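Local coordinates for 5-formyltetrahydrofolate cyclo-ligase family protein (Bacillus anthracis, PDB 2JCB), which probably catalyses the ATP-dependent cyclisation of 5-formyltetrahydrofolate to 5,10-methenyltetrahydrofolate, and binds ADP and magnesium, at residues E22-L27 / L165-Q170; S94-S99 / A117-V122. All coordinates share one frame; numbering follows the deposited sequence.

Overall arrangement
Contact 1 and contact 2 lie on opposite sides of the chain's centre, their own centres about 30 Å apart and their nearest atoms about 13 Å apart. Contact 1 joins the last turn of the N-terminal helix 6-26 to the loop that leaves strand 161-165, whereas contact 2 pairs strand 92-98 with the short outermost strand 120-121. One mixed sheet connects them: strands 161-165 and 92-98 both belong to it, with 80-87, 54-56 and 129-131 between. Both segments of contact 2 fall between those of contact 1 in the sequence. Helix 6-26 also carries Arg10, Lys13 and Arg17 of the ADP pocket, and contact 1 packs its other end; contact 2 completes a sheet edge.

Contact 1. Residues E22-L27 / L165-Q170; sequences EHMNSL and LAYSFQ
The rings of His23 and Phe169 lie face to face, nearly parallel, with centroids 3.9 Å apart and planes at 7°. Followed outward, Phe169 begins with CB over the imidazole face, 3.9 Å from His23 NE2. CG and CD2 both lie against His23 CE1, and CD1 and CE1 pass on to ND1, the latter at 3.6 Å from His23 ND1. Farther along the ring, CE2 meets Leu27 CD2 obliquely, on the same side as the imidazole, and the tip, CZ, stops 3.8 Å from Met24 CA. The ring thus meets three helix residues. A chi1 of 73°, with CG between the backbone N and carbonyl carbon, turns it toward the helix.

Leu27 spends its other methyl on a second aromatic: CD1 sits over the face of Tyr167, 3.7 Å from CZ of that ring, a CH-pi contact. Met24 bends at chi3 (-75°), and its CE comes to the edge of the Tyr167 ring while packing 3.4 Å from CD of Gln170. That amide is held from both ends, OE1 taking a bond from Tyr167 N, donated from above the carbonyl plane, and NE2 giving one to Val135 O.

The 3-10 segment 168-170 lies between helix 6-26 and strand 136-137, where Gln170 packs on Tyr137; Tyr167 continues onto helix 29-44 and bonds through OH to Asn63 O.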
# COMPACT_ATOMS: atom_id res chain seq x y z
N GLU A 22 6.70 -10.48 -11.38
CA GLU A 22 7.89 -11.06 -12.04
C GLU A 22 8.88 -9.94 -12.33
O GLU A 22 10.08 -10.09 -12.08
CB GLU A 22 7.50 -11.74 -13.34
CG GLU A 22 8.63 -12.37 -14.09
CD GLU A 22 8.14 -13.32 -15.18
OE1 GLU A 22 6.97 -13.15 -15.62
OE2 GLU A 22 8.90 -14.23 -15.59
N HIS A 23 8.38 -8.82 -12.83
CA HIS A 23 9.21 -7.68 -13.12
C HIS A 23 9.82 -7.16 -11.80
O HIS A 23 11.00 -6.89 -11.73
CB HIS A 23 8.40 -6.60 -13.85
CG HIS A 23 9.23 -5.49 -14.42
ND1 HIS A 23 10.27 -4.91 -13.73
CD2 HIS A 23 9.16 -4.85 -15.61
CE1 HIS A 23 10.83 -3.97 -14.49
NE2 HIS A 23 10.16 -3.91 -15.63
N MET A 24 9.00 -7.04 -10.76
CA MET A 24 9.46 -6.52 -9.47
C MET A 24 10.55 -7.40 -8.88
O MET A 24 11.57 -6.91 -8.40
CB MET A 24 8.30 -6.41 -8.48
CG MET A 24 8.63 -5.55 -7.30
SD MET A 24 7.13 -5.32 -6.38
CE MET A 24 6.20 -4.18 -7.34
N ASN A 25 10.32 -8.70 -8.92
CA ASN A 25 11.30 -9.68 -8.48
C ASN A 25 12.61 -9.63 -9.27
O ASN A 25 13.66 -10.01 -8.73
CB ASN A 25 10.69 -11.08 -8.49
CG ASN A 25 9.73 -11.29 -7.32
OD1 ASN A 25 9.94 -10.77 -6.22
ND2 ASN A 25 8.69 -12.08 -7.54
N SER A 26 12.56 -9.22 -10.53
CA SER A 26 13.77 -9.13 -11.32
C SER A 26 14.60 -7.87 -11.03
O SER A 26 15.77 -7.83 -11.48
CB SER A 26 13.48 -9.21 -12.83
OG SER A 26 12.80 -8.02 -13.23
N LEU A 27 14.03 -6.89 -10.32
CA LEU A 27 14.72 -5.63 -10.04
C LEU A 27 16.08 -5.87 -9.40
O LEU A 27 16.16 -6.58 -8.39
CB LEU A 27 13.93 -4.73 -9.10
CG LEU A 27 12.93 -3.73 -9.61
CD1 LEU A 27 12.52 -2.86 -8.39
CD2 LEU A 27 13.47 -2.92 -10.80
N LEU A 165 2.39 4.21 -3.40
CA LEU A 165 3.77 4.34 -3.86
C LEU A 165 4.03 3.25 -4.89
O LEU A 165 3.70 2.09 -4.63
CB LEU A 165 4.71 4.20 -2.65
CG LEU A 165 4.36 5.09 -1.45
CD1 LEU A 165 5.23 4.85 -0.16
CD2 LEU A 165 4.47 6.56 -1.88
N ALA A 166 4.65 3.57 -6.04
CA ALA A 166 4.83 2.62 -7.10
C ALA A 166 6.04 2.93 -7.94
O ALA A 166 6.33 4.09 -8.18
CB ALA A 166 3.60 2.55 -7.96
N TYR A 167 6.75 1.90 -8.39
CA TYR A 167 7.74 2.09 -9.41
C TYR A 167 6.94 2.38 -10.70
O TYR A 167 5.80 1.91 -10.89
CB TYR A 167 8.53 0.81 -9.63
CG TYR A 167 9.16 0.27 -8.38
CD1 TYR A 167 10.25 0.93 -7.82
CD2 TYR A 167 8.73 -0.95 -7.81
CE1 TYR A 167 10.86 0.44 -6.69
CE2 TYR A 167 9.37 -1.47 -6.66
CZ TYR A 167 10.43 -0.75 -6.11
OH TYR A 167 11.14 -1.14 -4.96
N SER A 168 7.53 3.19 -11.57
CA SER A 168 6.84 3.56 -12.79
C SER A 168 6.41 2.36 -13.67
O SER A 168 5.39 2.45 -14.35
CB SER A 168 7.61 4.63 -13.58
OG SER A 168 8.78 4.10 -14.11
N PHE A 169 7.17 1.26 -13.64
CA PHE A 169 6.79 0.05 -14.36
C PHE A 169 5.54 -0.65 -13.77
O PHE A 169 5.01 -1.57 -14.39
CB PHE A 169 7.96 -0.94 -14.47
CG PHE A 169 8.28 -1.65 -13.16
CD1 PHE A 169 7.50 -2.74 -12.73
CD2 PHE A 169 9.38 -1.25 -12.38
CE1 PHE A 169 7.78 -3.42 -11.57
CE2 PHE A 169 9.67 -1.93 -11.18
CZ PHE A 169 8.84 -3.01 -10.77
N GLN A 170 5.09 -0.25 -12.58
CA GLN A 170 3.83 -0.75 -12.06
C GLN A 170 2.66 -0.02 -12.64
O GLN A 170 1.51 -0.46 -12.49
CB GLN A 170 3.81 -0.58 -10.54
CG GLN A 170 4.72 -1.53 -9.79
CD GLN A 170 4.71 -1.25 -8.29
OE1 GLN A 170 5.61 -0.66 -7.73
NE2 GLN A 170 3.67 -1.78 -7.62

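Contact 2. Residues S94-S99 / A117-V122; sequences SFRQIS and ALTEEV
Arg96 reaches across to Thr119 with two nitrogens side-on: NE gives a bond to OG1 of Thr119 at 2.9 Å, and NH2 one to the carbonyl O of the same residue at 3.0 Å. Both acceptors lie close to the guanidinium plane; the bend at chi3 (77°) helps turn that group along the neighbouring strand, where one face lies over Glu121 N. Thr119 OG1 is also bonded to Ile115 O. The third nitrogen, NH1, has a weak bond to Ser94 OG, which in turn donates to the anti lone pair of Glu121 OE2 at 2.5 Å. Arg96 NH1 and Glu121 OE2 are 4.1 Å apart, too far for a salt bridge.

Here the short, weakly bonded strand 120-121 pairs antiparallel with strand 92-98 but at a splayed 121°, as the outermost member of the mixed sheet, Arg96 and Glu121 forming a non-hydrogen-bonded pair. Val122 N bonds Phe95 O nearly straight (170°), and Gln97 N bonds Glu120 O at 2.9 Å. Where the strands diverge, water takes over: one molecule accepts from Phe95 N and donates to Val122 O, another accepts from Glu120 N and donates to Gln97 O. Thr119 and Ile98 lie side by side, their CG2 methyls in contact.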
# COMPACT_ATOMS: atom_id res chain seq x y z
N SER A 94 -7.48 -4.85 10.71
CA SER A 94 -7.47 -4.10 11.94
C SER A 94 -6.20 -3.29 11.90
O SER A 94 -5.10 -3.84 12.09
CB SER A 94 -7.44 -5.04 13.13
OG SER A 94 -7.33 -4.34 14.36
N PHE A 95 -6.31 -1.99 11.68
CA PHE A 95 -5.09 -1.19 11.75
C PHE A 95 -4.72 -0.94 13.21
O PHE A 95 -5.54 -0.50 13.99
CB PHE A 95 -5.24 0.10 10.97
CG PHE A 95 -5.15 -0.14 9.51
CD1 PHE A 95 -3.92 0.01 8.89
CD2 PHE A 95 -6.26 -0.53 8.78
CE1 PHE A 95 -3.78 -0.25 7.48
CE2 PHE A 95 -6.16 -0.80 7.38
CZ PHE A 95 -4.91 -0.67 6.73
N ARG A 96 -3.48 -1.26 13.57
CA ARG A 96 -3.08 -1.16 14.96
C ARG A 96 -1.82 -0.38 15.11
O ARG A 96 -0.90 -0.51 14.32
CB ARG A 96 -2.91 -2.56 15.61
CG ARG A 96 -4.05 -3.56 15.26
CD ARG A 96 -3.76 -4.88 15.96
NE ARG A 96 -4.10 -4.79 17.38
CZ ARG A 96 -5.31 -5.02 17.86
NH1 ARG A 96 -6.31 -5.34 17.05
NH2 ARG A 96 -5.51 -4.92 19.15
N GLN A 97 -1.77 0.44 16.15
CA GLN A 97 -0.61 1.31 16.33
C GLN A 97 0.65 0.55 16.75
O GLN A 97 0.61 -0.30 17.67
CB GLN A 97 -0.92 2.41 17.34
CG GLN A 97 0.29 3.25 17.65
CD GLN A 97 0.05 4.36 18.67
OE1 GLN A 97 -0.89 4.32 19.44
NE2 GLN A 97 0.92 5.37 18.64
N ILE A 98 1.75 0.93 16.14
CA ILE A 98 3.10 0.43 16.51
C ILE A 98 4.00 1.61 16.79
O ILE A 98 4.02 2.58 16.00
CB ILE A 98 3.74 -0.54 15.44
CG1 ILE A 98 3.86 0.03 14.00
CG2 ILE A 98 2.97 -1.89 15.44
CD1 ILE A 98 4.93 -0.71 13.05
N SER A 99 4.71 1.53 17.90
CA SER A 99 5.68 2.53 18.32
C SER A 99 7.11 2.06 18.06
O SER A 99 8.06 2.85 18.04
CB SER A 99 5.51 2.78 19.81
OG SER A 99 4.20 3.21 20.10
N ALA A 117 -2.00 -8.45 21.35
CA ALA A 117 -1.85 -8.23 22.79
C ALA A 117 -1.01 -6.99 23.14
O ALA A 117 -1.14 -6.44 24.24
CB ALA A 117 -1.28 -9.48 23.46
N LEU A 118 -0.18 -6.54 22.18
CA LEU A 118 0.75 -5.44 22.42
C LEU A 118 0.44 -4.18 21.63
O LEU A 118 1.23 -3.25 21.63
CB LEU A 118 2.19 -5.89 22.13
CG LEU A 118 2.70 -7.07 22.97
CD1 LEU A 118 4.14 -7.37 22.57
CD2 LEU A 118 2.58 -6.81 24.46
N THR A 119 -0.69 -4.15 20.93
CA THR A 119 -0.98 -3.02 20.06
C THR A 119 -2.45 -2.63 20.16
O THR A 119 -3.29 -3.47 20.54
CB THR A 119 -0.62 -3.36 18.59
OG1 THR A 119 -1.33 -4.54 18.17
CG2 THR A 119 0.90 -3.57 18.41
N GLU A 120 -2.75 -1.37 19.85
CA GLU A 120 -4.12 -0.88 20.03
C GLU A 120 -4.71 -0.60 18.68
O GLU A 120 -4.09 0.10 17.89
CB GLU A 120 -4.14 0.39 20.89
CG GLU A 120 -4.05 0.10 22.36
CD GLU A 120 -3.82 1.34 23.22
OE1 GLU A 120 -4.09 1.28 24.43
OE2 GLU A 120 -3.36 2.38 22.67
N GLU A 121 -5.91 -1.14 18.43
CA GLU A 121 -6.64 -0.84 17.20
C GLU A 121 -6.96 0.65 17.13
O GLU A 121 -7.40 1.24 18.15
CB GLU A 121 -7.97 -1.57 17.18
CG GLU A 121 -8.55 -1.61 15.79
CD GLU A 121 -9.75 -2.50 15.75
OE1 GLU A 121 -10.83 -2.08 16.29
OE2 GLU A 121 -9.61 -3.63 15.22
N VAL A 122 -6.83 1.20 15.94
CA VAL A 122 -7.19 2.60 15.66
C VAL A 122 -8.32 2.63 14.61
O VAL A 122 -8.21 2.00 13.56
CB VAL A 122 -5.95 3.44 15.22
CG1 VAL A 122 -6.34 4.88 14.91
CG2 VAL A 122 -4.92 3.46 16.32
O HOH W 1 -8.73 -0.50 12.02
O HOH W 2 -0.41 0.26 20.33